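Local atomic coordinates of Acarbose/maltose binding protein GacH (Streptomyces glaucescens, PDB entry 3K01), a protein that binds acarbose and an acarbose homolog as the solute receptor of an ABC transporter, and probably binds maltose as well. Residues A[378-382]-A[396-400]; A[198-202]-A[217-221]; A[84-88]-A[300-306]; A[30-36]-A[59-65]; A[259-265]-A[351-356]. All coordinates share one frame; numbering follows the deposited sequence.

Interaction 1. Residues A[378-382]-A[396-400]; sequences PIRLQ and AAANT
Ala396 sets its methyl against Gln382, CB to CB at 3.9 Å, and a residue this small lets the two backbones draw together, 5.2 Å from Ala396 CA to Gln382 CA. Its carbonyl O lies beside Gln382 CG and is taken up within its own helix by two donors, Thr400 N and Thr400 OG1, which arrive from opposite faces of the carbonyl plane. Helices 376-387 and 393-407 form an antiparallel helical hairpin near the C-terminus; the axes of the two short segments run at 155° and approach to 9.3 Å. Ala397 turns away from the hairpin to pack on Val219 of helix 216-230. One turn after Ala396, Asn399 donates through ND2 to Gln382 OE1 at 3.0 Å, almost straight. The bond lies in the amide plane of Asn399 yet reaches OE1 from well above the carbonyl plane; the two amides stand 75° apart. A bend in Gln382 (chi2 -50°) carries its amide across Asn399, with Gln382 CD 3.4 Å from Asn399 CB. The beta-branched Thr400 divides its tasks: OG1 turns back to Ala396 O at 2.7 Å and also bonds Tyr222 OH, while CG2 reaches Ile379 CG1 at 4.0 Å and brushes Pro378 CB.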
# COMPACT_ATOMS: atom_id res chain seq x y z
N PRO A 378 -6.50 -3.12 -16.42
CA PRO A 378 -7.89 -3.08 -16.88
C PRO A 378 -8.75 -2.10 -16.09
O PRO A 378 -9.60 -1.42 -16.67
CB PRO A 378 -8.37 -4.53 -16.72
CG PRO A 378 -7.08 -5.34 -16.83
CD PRO A 378 -6.08 -4.49 -16.05
N ILE A 379 -8.53 -2.00 -14.79
CA ILE A 379 -9.23 -1.00 -14.00
C ILE A 379 -8.88 0.41 -14.47
O ILE A 379 -9.76 1.26 -14.59
CB ILE A 379 -8.89 -1.13 -12.52
CG1 ILE A 379 -9.42 -2.46 -11.97
CG2 ILE A 379 -9.43 0.07 -11.70
CD1 ILE A 379 -8.99 -2.72 -10.52
N ARG A 380 -7.60 0.68 -14.71
CA ARG A 380 -7.21 2.02 -15.12
C ARG A 380 -7.97 2.41 -16.39
O ARG A 380 -8.55 3.50 -16.46
CB ARG A 380 -5.73 2.11 -15.40
CG ARG A 380 -5.31 3.55 -15.75
CD ARG A 380 -3.94 3.59 -16.42
NE ARG A 380 -4.00 2.87 -17.70
CZ ARG A 380 -4.56 3.35 -18.82
NH1 ARG A 380 -5.10 4.57 -18.86
NH2 ARG A 380 -4.61 2.58 -19.89
N LEU A 381 -7.96 1.53 -17.38
CA LEU A 381 -8.60 1.83 -18.65
C LEU A 381 -10.11 2.04 -18.50
O LEU A 381 -10.67 3.04 -19.01
CB LEU A 381 -8.33 0.68 -19.62
CG LEU A 381 -8.93 0.87 -21.01
CD1 LEU A 381 -8.44 2.15 -21.69
CD2 LEU A 381 -8.62 -0.35 -21.83
N GLN A 382 -10.77 1.11 -17.80
CA GLN A 382 -12.19 1.19 -17.66
C GLN A 382 -12.63 2.33 -16.77
O GLN A 382 -13.64 3.00 -17.08
CB GLN A 382 -12.80 -0.14 -17.19
CG GLN A 382 -12.52 -1.35 -18.13
CD GLN A 382 -12.83 -1.06 -19.57
OE1 GLN A 382 -13.89 -0.51 -19.86
NE2 GLN A 382 -11.94 -1.44 -20.48
N ALA A 396 -18.12 -1.31 -18.24
CA ALA A 396 -16.79 -1.19 -17.63
C ALA A 396 -16.48 -2.41 -16.77
O ALA A 396 -15.38 -2.96 -16.84
CB ALA A 396 -16.70 0.07 -16.78
N ALA A 397 -17.42 -2.81 -15.94
CA ALA A 397 -17.22 -3.98 -15.09
C ALA A 397 -17.05 -5.25 -15.91
O ALA A 397 -16.12 -6.04 -15.66
CB ALA A 397 -18.38 -4.11 -14.12
N ALA A 398 -17.89 -5.42 -16.93
CA ALA A 398 -17.77 -6.57 -17.84
C ALA A 398 -16.42 -6.60 -18.54
O ALA A 398 -15.77 -7.67 -18.64
CB ALA A 398 -18.91 -6.54 -18.86
N ASN A 399 -15.96 -5.45 -19.01
CA ASN A 399 -14.68 -5.37 -19.69
C ASN A 399 -13.54 -5.72 -18.73
O ASN A 399 -12.57 -6.40 -19.10
CB ASN A 399 -14.43 -3.96 -20.22
CG ASN A 399 -15.23 -3.64 -21.46
OD1 ASN A 399 -15.77 -4.53 -22.13
ND2 ASN A 399 -15.32 -2.37 -21.78
N THR A 400 -13.66 -5.26 -17.48
CA THR A 400 -12.63 -5.54 -16.48
C THR A 400 -12.60 -7.06 -16.23
O THR A 400 -11.54 -7.69 -16.20
CB THR A 400 -12.89 -4.79 -15.16
OG1 THR A 400 -13.11 -3.40 -15.44
CG2 THR A 400 -11.69 -4.87 -14.23

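Interaction 2. Residues A[198-202]-A[217-221]; sequences GEGGD and AGVRA
Arg220 grips Glu199 side-on with two nitrogens, NE taking the carboxylate and NH1 the backbone carbonyl. In the salt bridge NE stands 2.9 Å from Glu199 OE1 and uses the anti lone pair of that oxygen, which lies close to the guanidinium plane; the carboxylate itself is turned 71° out of that plane. NH1 reaches Glu199 O, also at 2.9 Å and in the carbonyl plane, though this bond is the more bent of the two. Arginine suits the place because its head offers two N-H groups along one edge. The chain runs out from the helix and then kinks (chi3 -55°), which folds the guanidinium back until one face lies over Ala217 CA. Glu199 CG passes 3.8 Å from Ala221 N, and the bend beyond it, at chi2, turns the carboxylate toward Arg220 NE; OE1 is shared with Ser288 OG. Glu199 and the glycines after it end helix 193-198 in a Schellman motif whose C-prime residue is Gly200, its positive phi (77°) being easy for glycine. The turn packs against helix 216-230 through Ala217, whose CB lies 3.3 Å from Glu199 O. Bare of a side chain, Gly201 brings its CA to 3.6 Å from the same Ala217 CB.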
# COMPACT_ATOMS: atom_id res chain seq x y z
N GLY A 198 -15.73 -0.36 -0.82
CA GLY A 198 -16.88 0.29 -0.20
C GLY A 198 -18.21 -0.33 -0.65
O GLY A 198 -19.22 -0.22 0.05
N GLU A 199 -18.21 -0.94 -1.83
CA GLU A 199 -19.41 -1.63 -2.31
C GLU A 199 -19.41 -3.10 -1.93
O GLU A 199 -20.29 -3.87 -2.36
CB GLU A 199 -19.53 -1.48 -3.83
CG GLU A 199 -19.77 -0.04 -4.26
CD GLU A 199 -20.90 0.59 -3.49
OE1 GLU A 199 -22.02 0.01 -3.54
OE2 GLU A 199 -20.71 1.63 -2.81
N GLY A 200 -18.46 -3.50 -1.10
CA GLY A 200 -18.35 -4.89 -0.65
C GLY A 200 -17.76 -5.78 -1.71
O GLY A 200 -17.92 -7.00 -1.65
N GLY A 201 -17.08 -5.19 -2.67
CA GLY A 201 -16.53 -5.94 -3.80
C GLY A 201 -15.05 -6.27 -3.67
O GLY A 201 -14.39 -5.87 -2.70
N ASP A 202 -14.53 -7.04 -4.62
CA ASP A 202 -13.12 -7.38 -4.67
C ASP A 202 -12.79 -7.87 -6.07
O ASP A 202 -13.70 -8.10 -6.89
CB ASP A 202 -12.77 -8.47 -3.64
CG ASP A 202 -11.37 -8.30 -3.08
OD1 ASP A 202 -10.47 -7.75 -3.75
OD2 ASP A 202 -11.15 -8.81 -1.95
N ALA A 217 -21.29 -5.60 -7.17
CA ALA A 217 -20.48 -4.64 -6.40
C ALA A 217 -19.51 -3.89 -7.29
O ALA A 217 -19.28 -2.70 -7.09
CB ALA A 217 -19.74 -5.35 -5.29
N GLY A 218 -18.92 -4.56 -8.27
CA GLY A 218 -18.01 -3.89 -9.19
C GLY A 218 -18.72 -2.89 -10.08
O GLY A 218 -18.23 -1.77 -10.33
N VAL A 219 -19.90 -3.26 -10.57
CA VAL A 219 -20.70 -2.32 -11.36
C VAL A 219 -21.01 -1.09 -10.51
O VAL A 219 -20.83 0.04 -10.95
CB VAL A 219 -22.01 -2.98 -11.82
CG1 VAL A 219 -22.91 -1.95 -12.51
CG2 VAL A 219 -21.73 -4.18 -12.73
N ARG A 220 -21.47 -1.32 -9.28
CA ARG A 220 -21.80 -0.21 -8.39
C ARG A 220 -20.59 0.68 -8.14
O ARG A 220 -20.75 1.89 -8.03
CB ARG A 220 -22.34 -0.67 -7.04
CG ARG A 220 -23.76 -1.24 -7.11
CD ARG A 220 -24.35 -1.35 -5.72
NE ARG A 220 -23.53 -2.13 -4.78
CZ ARG A 220 -23.63 -3.45 -4.60
NH1 ARG A 220 -22.85 -4.07 -3.73
NH2 ARG A 220 -24.53 -4.14 -5.29
N ALA A 221 -19.40 0.10 -8.03
CA ALA A 221 -18.21 0.92 -7.78
C ALA A 221 -17.93 1.87 -8.94
O ALA A 221 -17.61 3.05 -8.72
CB ALA A 221 -17.03 0.03 -7.50

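Interaction 3. Residues A[84-88]-A[300-306]; sequences APDVM and LSVYAGS
Tyr303 lays one face of its ring on Ala84, whose CB stands 3.6 Å from the ring centroid and 16° off the normal, a CH-pi contact. A methyl is small enough to come close over an aromatic face. Pro85 O, buried 3.0 Å from Tyr303 CB, finds no polar partner. The opposite face of the ring is covered by Gly305 N, in the type I turn that runs from Tyr303 to Ser306. That turn also delivers Ser306 OG to Asp86 OD1 at 2.7 Å: chi1 of 173° swings OG toward Asp86, and OD1 is met on its anti side, 25° out of the carboxylate plane. Between these side chains the backbones pair: Tyr303 N binds Asp86 O at 2.9 Å, and Met88 and Ser301 bond in both directions, Met88 N to Ser301 O at 2.8 Å. Strands 87-91 and 293-302 are thus antiparallel neighbours in a sheet where 87-91 also pairs in parallel with 28-34, a strand running against its neighbours as in the type 2 periplasmic binding protein fold. Val87 and Val302 form a non-hydrogen-bonded pair on one face, where Val87 and Leu300 pack on helix 309-320. Met88 points to the other face, toward helix 67-79. Farther out, Asp86 OD2 is held by Thr31 N and Ser306 OG by Asn308 N, while Ser301 OG, in one of two conformers, bonds Tyr134 O.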
# COMPACT_ATOMS: atom_id res chain seq x y z
N ALA A 84 22.58 -12.22 -7.54
CA ALA A 84 21.34 -11.97 -6.80
C ALA A 84 21.67 -11.74 -5.32
O ALA A 84 22.60 -12.33 -4.77
CB ALA A 84 20.37 -13.14 -6.95
N PRO A 85 20.88 -10.90 -4.65
CA PRO A 85 21.11 -10.67 -3.23
C PRO A 85 20.68 -11.89 -2.44
O PRO A 85 19.93 -12.71 -2.95
CB PRO A 85 20.21 -9.47 -2.92
CG PRO A 85 19.06 -9.66 -3.89
CD PRO A 85 19.72 -10.14 -5.15
N ASP A 86 21.15 -12.00 -1.20
CA ASP A 86 20.60 -13.00 -0.29
C ASP A 86 19.20 -12.60 0.21
O ASP A 86 18.33 -13.45 0.36
CB ASP A 86 21.54 -13.23 0.88
CG ASP A 86 22.89 -13.68 0.41
OD1 ASP A 86 22.96 -14.82 -0.09
OD2 ASP A 86 23.84 -12.87 0.49
N VAL A 87 19.05 -11.30 0.52
CA VAL A 87 17.82 -10.79 1.06
C VAL A 87 17.35 -9.63 0.19
O VAL A 87 18.12 -8.73 -0.13
CB VAL A 87 18.00 -10.34 2.51
CG1 VAL A 87 16.72 -9.66 3.04
CG2 VAL A 87 18.37 -11.56 3.40
N MET A 88 16.07 -9.67 -0.17
CA MET A 88 15.49 -8.66 -1.08
C MET A 88 14.33 -7.99 -0.37
O MET A 88 13.40 -8.67 0.10
CB MET A 88 14.98 -9.42 -2.33
CG MET A 88 14.28 -8.58 -3.40
SD MET A 88 15.43 -7.37 -4.07
CE MET A 88 14.30 -6.27 -4.95
N LEU A 300 10.31 -8.49 3.64
CA LEU A 300 11.68 -8.97 3.38
C LEU A 300 11.64 -10.43 3.02
O LEU A 300 10.99 -11.23 3.70
CB LEU A 300 12.55 -8.80 4.61
CG LEU A 300 12.61 -7.36 5.11
CD1 LEU A 300 12.53 -7.31 6.63
CD2 LEU A 300 13.81 -6.66 4.52
N SER A 301 12.32 -10.77 1.93
CA SER A 301 12.35 -12.14 1.42
C SER A 301 13.77 -12.60 1.23
O SER A 301 14.70 -11.80 1.11
CB SER A 301 11.60 -12.20 0.09
OG SER A 301 10.25 -11.85 0.29
N VAL A 302 13.94 -13.91 1.19
CA VAL A 302 15.24 -14.55 1.02
C VAL A 302 15.27 -15.15 -0.38
O VAL A 302 14.32 -15.81 -0.79
CB VAL A 302 15.44 -15.64 2.08
CG1 VAL A 302 16.76 -16.37 1.83
CG2 VAL A 302 15.40 -15.05 3.52
N TYR A 303 16.34 -14.88 -1.12
CA TYR A 303 16.51 -15.44 -2.44
C TYR A 303 16.65 -16.96 -2.38
O TYR A 303 17.43 -17.50 -1.59
CB TYR A 303 17.72 -14.79 -3.07
CG TYR A 303 18.25 -15.46 -4.32
CD1 TYR A 303 17.41 -15.76 -5.40
CD2 TYR A 303 19.60 -15.77 -4.43
CE1 TYR A 303 17.91 -16.37 -6.56
CE2 TYR A 303 20.11 -16.38 -5.59
CZ TYR A 303 19.26 -16.67 -6.63
OH TYR A 303 19.75 -17.30 -7.77
N ALA A 304 15.91 -17.65 -3.24
CA ALA A 304 15.88 -19.12 -3.23
C ALA A 304 17.26 -19.73 -3.39
O ALA A 304 17.54 -20.78 -2.82
CB ALA A 304 14.95 -19.65 -4.33
N GLY A 305 18.12 -19.09 -4.18
CA GLY A 305 19.46 -19.62 -4.48
C GLY A 305 20.55 -19.09 -3.55
O GLY A 305 21.74 -19.28 -3.82
N SER A 306 20.17 -18.45 -2.45
CA SER A 306 21.16 -17.92 -1.51
C SER A 306 22.11 -19.02 -1.04
O SER A 306 21.68 -20.12 -0.70
CB SER A 306 20.50 -17.29 -0.28
OG SER A 306 21.49 -16.93 0.69

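Interaction 4. Residues A[30-36]-A[59-65]; sequences VTFWDTS and DVKYVNV
Val30 to Asp34 pair with Val60 to Asn64 as parallel strands in strict register, their short axes 4.7 Å apart at 20°, through six backbone bonds that run from Val30 N to Val65 N. With helix 41-49 between them in sequence, the strands make a beta-alpha-beta crossover unit, common in the alpha/beta domains of solute-binding proteins. Alternate side chains serve the two faces. On one, Trp33 lies alongside Val63, CD1 to CB at 3.6 Å, while Val65 CG2 sits over a face of the indole, 3.9 Å from Trp33 CG. Such branched aliphatic groups suit a broad flat ring, and helix 67-79 packs over this patch. On the other face Phe32 and Tyr62 meet obliquely, Phe32 CD2 to Tyr62 CD1 at 3.9 Å; Val30 and Val60 continue this side and pack on Phe315 of helix 309-320. The polar end of the same face centres on Asp34. Standing anti to the backbone N (chi1 178°), its carboxylate leans to Tyr62, and OD2 accepts from two hydroxyls: Tyr62 OH at 2.6 Å on the anti side and Ser36 OG on the syn side. OD1 takes Ser36 N in an Asx turn, met from above the carboxylate plane, and a long, weak ion pair joins it to Arg89. Two donors on one oxygen would probably favour the ionised form. The turned chain brings Ser36 O within 2.9 Å of Asn64 ND2, a nearly straight bond in the Asn64 amide plane, and ND2 donates as well to Tyr62 OH at 3.2 Å.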
# COMPACT_ATOMS: atom_id res chain seq x y z
N VAL A 30 25.82 -11.66 3.97
CA VAL A 30 24.41 -11.42 3.63
C VAL A 30 24.35 -10.14 2.81
O VAL A 30 24.57 -9.05 3.35
CB VAL A 30 23.51 -11.30 4.88
CG1 VAL A 30 22.07 -10.91 4.46
CG2 VAL A 30 23.48 -12.60 5.69
N THR A 31 24.06 -10.29 1.52
CA THR A 31 23.85 -9.15 0.64
C THR A 31 22.38 -8.78 0.69
O THR A 31 21.51 -9.64 0.43
CB THR A 31 24.30 -9.44 -0.78
OG1 THR A 31 25.72 -9.69 -0.76
CG2 THR A 31 24.01 -8.26 -1.71
N PHE A 32 22.10 -7.54 1.07
CA PHE A 32 20.73 -7.04 1.24
C PHE A 32 20.46 -5.94 0.23
O PHE A 32 21.17 -4.94 0.23
CB PHE A 32 20.55 -6.52 2.67
CG PHE A 32 19.25 -5.75 2.92
CD1 PHE A 32 18.02 -6.20 2.41
CD2 PHE A 32 19.26 -4.60 3.70
CE1 PHE A 32 16.84 -5.49 2.65
CE2 PHE A 32 18.10 -3.90 3.94
CZ PHE A 32 16.89 -4.34 3.44
N TRP A 33 19.45 -6.13 -0.62
CA TRP A 33 19.00 -5.06 -1.52
C TRP A 33 17.80 -4.35 -0.94
O TRP A 33 16.72 -4.94 -0.79
CB TRP A 33 18.65 -5.62 -2.90
CG TRP A 33 19.84 -6.00 -3.74
CD1 TRP A 33 21.17 -6.03 -3.36
CD2 TRP A 33 19.80 -6.44 -5.10
NE1 TRP A 33 21.95 -6.44 -4.43
CE2 TRP A 33 21.13 -6.72 -5.49
CE3 TRP A 33 18.77 -6.63 -6.03
CZ2 TRP A 33 21.45 -7.16 -6.78
CZ3 TRP A 33 19.10 -7.09 -7.31
CH2 TRP A 33 20.42 -7.36 -7.66
N ASP A 34 18.03 -3.09 -0.58
CA ASP A 34 17.02 -2.20 -0.02
C ASP A 34 16.51 -1.26 -1.09
O ASP A 34 17.27 -0.84 -1.96
CB ASP A 34 17.66 -1.41 1.12
CG ASP A 34 16.72 -0.42 1.77
OD1 ASP A 34 15.48 -0.63 1.75
OD2 ASP A 34 17.24 0.59 2.29
N THR A 35 15.22 -0.95 -1.05
CA THR A 35 14.60 -0.04 -2.04
C THR A 35 14.17 1.29 -1.39
O THR A 35 13.48 2.09 -2.04
CB THR A 35 13.33 -0.64 -2.60
OG1 THR A 35 12.46 -0.89 -1.50
CG2 THR A 35 13.61 -1.93 -3.36
N SER A 36 14.54 1.53 -0.14
CA SER A 36 14.12 2.76 0.53
C SER A 36 14.67 3.99 -0.20
O SER A 36 15.65 3.93 -0.96
CB SER A 36 14.49 2.72 2.02
OG SER A 36 15.88 2.92 2.19
N ASP A 59 29.19 -10.68 7.37
CA ASP A 59 29.45 -9.46 6.61
C ASP A 59 28.14 -9.05 5.93
O ASP A 59 27.73 -9.67 4.93
CB ASP A 59 30.52 -9.74 5.55
CG ASP A 59 30.89 -8.52 4.72
OD1 ASP A 59 30.50 -7.37 5.05
OD2 ASP A 59 31.60 -8.73 3.71
N VAL A 60 27.48 -8.04 6.47
CA VAL A 60 26.31 -7.46 5.81
C VAL A 60 26.73 -6.50 4.70
O VAL A 60 27.42 -5.50 4.97
CB VAL A 60 25.39 -6.74 6.80
CG1 VAL A 60 24.22 -6.04 6.06
CG2 VAL A 60 24.86 -7.72 7.84
N LYS A 61 26.33 -6.79 3.47
CA LYS A 61 26.58 -5.93 2.33
C LYS A 61 25.27 -5.27 1.90
O LYS A 61 24.44 -5.86 1.19
CB LYS A 61 27.20 -6.72 1.17
CG LYS A 61 28.53 -7.39 1.55
CD LYS A 61 29.20 -8.06 0.36
CE LYS A 61 30.66 -8.37 0.71
NZ LYS A 61 31.29 -9.39 -0.16
N TYR A 62 25.11 -4.04 2.37
CA TYR A 62 23.95 -3.22 2.06
C TYR A 62 24.07 -2.62 0.66
O TYR A 62 25.11 -2.02 0.33
CB TYR A 62 23.86 -2.08 3.07
CG TYR A 62 22.74 -1.13 2.74
CD1 TYR A 62 21.45 -1.37 3.21
CD2 TYR A 62 22.95 -0.03 1.88
CE1 TYR A 62 20.40 -0.52 2.88
CE2 TYR A 62 21.91 0.83 1.56
CZ TYR A 62 20.65 0.57 2.04
OH TYR A 62 19.61 1.41 1.69
N VAL A 63 23.02 -2.74 -0.15
CA VAL A 63 22.95 -2.08 -1.44
C VAL A 63 21.60 -1.39 -1.57
O VAL A 63 20.56 -2.02 -1.33
CB VAL A 63 23.08 -3.11 -2.57
CG1 VAL A 63 23.05 -2.42 -3.93
CG2 VAL A 63 24.38 -3.93 -2.42
N ASN A 64 21.59 -0.11 -1.94
CA ASN A 64 20.33 0.57 -2.20
C ASN A 64 20.02 0.49 -3.68
O ASN A 64 20.88 0.78 -4.52
CB ASN A 64 20.38 2.02 -1.75
CG ASN A 64 19.06 2.71 -1.91
OD1 ASN A 64 18.79 3.30 -2.96
ND2 ASN A 64 18.20 2.59 -0.92
N VAL A 65 18.81 0.05 -4.01
CA VAL A 65 18.36 -0.08 -5.39
C VAL A 65 17.09 0.78 -5.51
O VAL A 65 16.14 0.58 -4.75
CB VAL A 65 18.02 -1.54 -5.76
CG1 VAL A 65 17.64 -1.63 -7.23
CG2 VAL A 65 19.19 -2.49 -5.42
O HOH W 1 16.81 4.80 -3.83

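Interaction 5. Residues A[259-265]-A[351-356]; sequences NGPWAIE and EMVKFF
Glu265 OE2 and Glu351 OE1, facing each other across the contact, both grip Lys268 NZ in salt bridges; the two oxygens stand 4.4 Å apart, and the shared cation would offset the repulsion of like charges. Beside these charges helix 351-360 takes a knob in knobs-into-holes fashion: Ile264, on helix 264-268, sits among Glu351, Met352, Phe355 and Phe356. The longer branch of the isoleucine does most of the touching. CG1 lies 3.8 Å from Phe356 CE2, at the edge of that ring and near its plane, while CD1 at its end reaches Phe355 CD2 at 3.9 Å. Leu279 and Phe146 add apolar cover round Ile264. Met352 comes in from the flank, its chain folded at chi2 and chi3. This brings SD to 3.7 Å from Pro261 CB, but only one of two modelled conformers is described, and the contact is less certain for that. Proline suits this place, since its compact, rigid ring presents apolar CH groups to an aromatic face. Phe356 offers the matching surface, its CZ lying 3.4 Å from Pro261 N. Pro261 CG stands directly over the centre of the Phe356 ring, 3.7 Å from the centroid and 6° off the normal.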
# COMPACT_ATOMS: atom_id res chain seq x y z
N ASN A 259 -5.42 9.77 -0.27
CA ASN A 259 -3.99 9.72 -0.53
C ASN A 259 -3.29 8.90 0.52
O ASN A 259 -3.94 8.41 1.47
CB ASN A 259 -3.42 11.14 -0.64
CG ASN A 259 -2.36 11.25 -1.71
OD1 ASN A 259 -1.62 10.29 -1.98
ND2 ASN A 259 -2.30 12.41 -2.37
N GLY A 260 -1.98 8.73 0.37
CA GLY A 260 -1.22 7.91 1.30
C GLY A 260 -0.17 8.71 2.04
O GLY A 260 -0.02 9.91 1.86
N PRO A 261 0.59 8.04 2.92
CA PRO A 261 1.60 8.70 3.75
C PRO A 261 2.62 9.47 2.92
O PRO A 261 3.14 10.50 3.38
CB PRO A 261 2.27 7.53 4.49
CG PRO A 261 1.13 6.50 4.56
CD PRO A 261 0.48 6.59 3.22
N TRP A 262 2.90 9.01 1.71
CA TRP A 262 3.86 9.64 0.82
C TRP A 262 3.46 11.06 0.43
O TRP A 262 4.29 11.81 -0.11
CB TRP A 262 4.06 8.79 -0.46
CG TRP A 262 2.78 8.50 -1.13
CD1 TRP A 262 2.11 9.31 -2.01
CD2 TRP A 262 1.96 7.34 -0.97
NE1 TRP A 262 0.93 8.73 -2.40
CE2 TRP A 262 0.82 7.51 -1.78
CE3 TRP A 262 2.08 6.17 -0.22
CZ2 TRP A 262 -0.21 6.55 -1.86
CZ3 TRP A 262 1.05 5.19 -0.31
CH2 TRP A 262 -0.08 5.41 -1.11
N ALA A 263 2.21 11.45 0.67
CA ALA A 263 1.72 12.80 0.32
C ALA A 263 1.85 13.84 1.42
O ALA A 263 1.63 15.03 1.17
CB ALA A 263 0.27 12.74 -0.13
N ILE A 264 2.08 13.40 2.65
CA ILE A 264 2.00 14.28 3.83
C ILE A 264 2.96 15.47 3.75
O ILE A 264 2.54 16.60 3.98
CB ILE A 264 2.20 13.47 5.12
CG1 ILE A 264 1.00 12.53 5.37
CG2 ILE A 264 2.44 14.40 6.31
CD1 ILE A 264 -0.27 13.21 5.79
N GLU A 265 4.22 15.22 3.42
CA GLU A 265 5.15 16.34 3.40
C GLU A 265 4.79 17.35 2.32
O GLU A 265 4.85 18.57 2.54
CB GLU A 265 6.60 15.85 3.28
CG GLU A 265 7.06 15.16 4.57
CD GLU A 265 6.97 16.07 5.79
OE1 GLU A 265 7.50 17.19 5.72
OE2 GLU A 265 6.34 15.69 6.81
N GLU A 351 3.77 11.37 14.36
CA GLU A 351 2.80 12.10 13.51
C GLU A 351 2.11 11.20 12.47
O GLU A 351 0.90 11.26 12.27
CB GLU A 351 3.49 13.29 12.81
CG GLU A 351 2.47 14.08 11.93
CD GLU A 351 2.97 15.36 11.24
OE1 GLU A 351 3.78 15.26 10.31
OE2 GLU A 351 2.48 16.46 11.61
N MET A 352 2.90 10.35 11.83
CA MET A 352 2.34 9.51 10.77
C MET A 352 1.45 8.39 11.32
O MET A 352 0.42 8.04 10.73
CB MET A 352 3.46 8.95 9.92
CG MET A 352 2.98 8.42 8.60
SD MET A 352 2.49 9.75 7.47
CE MET A 352 4.06 10.34 6.83
N VAL A 353 1.83 7.83 12.48
CA VAL A 353 1.02 6.82 13.13
C VAL A 353 -0.31 7.44 13.55
O VAL A 353 -1.38 6.86 13.37
CB VAL A 353 1.78 6.27 14.34
CG1 VAL A 353 0.87 5.42 15.18
CG2 VAL A 353 2.97 5.47 13.87
N LYS A 354 -0.25 8.66 14.07
CA LYS A 354 -1.48 9.35 14.48
C LYS A 354 -2.40 9.60 13.28
O LYS A 354 -3.61 9.43 13.37
CB LYS A 354 -1.17 10.66 15.18
CG LYS A 354 -0.54 10.45 16.54
CD LYS A 354 -0.22 11.77 17.27
CE LYS A 354 0.79 12.64 16.51
NZ LYS A 354 1.07 13.90 17.32
N PHE A 355 -1.81 10.02 12.16
CA PHE A 355 -2.62 10.26 10.96
C PHE A 355 -3.20 8.98 10.39
O PHE A 355 -4.36 9.00 9.95
CB PHE A 355 -1.80 10.91 9.85
CG PHE A 355 -1.59 12.40 9.97
CD1 PHE A 355 -2.65 13.25 10.28
CD2 PHE A 355 -0.35 12.95 9.67
CE1 PHE A 355 -2.45 14.64 10.33
CE2 PHE A 355 -0.15 14.36 9.74
CZ PHE A 355 -1.21 15.17 10.05
N PHE A 356 -2.43 7.89 10.36
CA PHE A 356 -2.76 6.72 9.51
C PHE A 356 -3.20 5.45 10.15
O PHE A 356 -3.70 4.58 9.46
CB PHE A 356 -1.63 6.39 8.54
CG PHE A 356 -1.60 7.32 7.37
CD1 PHE A 356 -2.33 7.06 6.21
CD2 PHE A 356 -0.90 8.50 7.47
CE1 PHE A 356 -2.32 8.00 5.16
CE2 PHE A 356 -0.89 9.40 6.42
CZ PHE A 356 -1.60 9.14 5.28

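Overall arrangement
Interactions 3 and 4 hold neighbouring parts of one sheet: strand 28-34 pairs on one side with 58-64 and on the other with 87-91, and the two contacts touch. Interactions 1 and 2 also touch, in a helical region; interaction 2 lies across the chain's centre from 3 and 4, and interaction 1 from 4. Chemistry follows place. Interactions 1 and 3 are buried, whereas 2, 4 and 5 are partly buried. Backbone bonds dominate the sheet contacts; the helix hairpin has one amide bond amid packing, and interaction 2 relies on a salt bridge. Interaction 5 stands apart, nearest to interaction 4 at about 12 Å between closest atoms, its apolar packing bordered by glutamates.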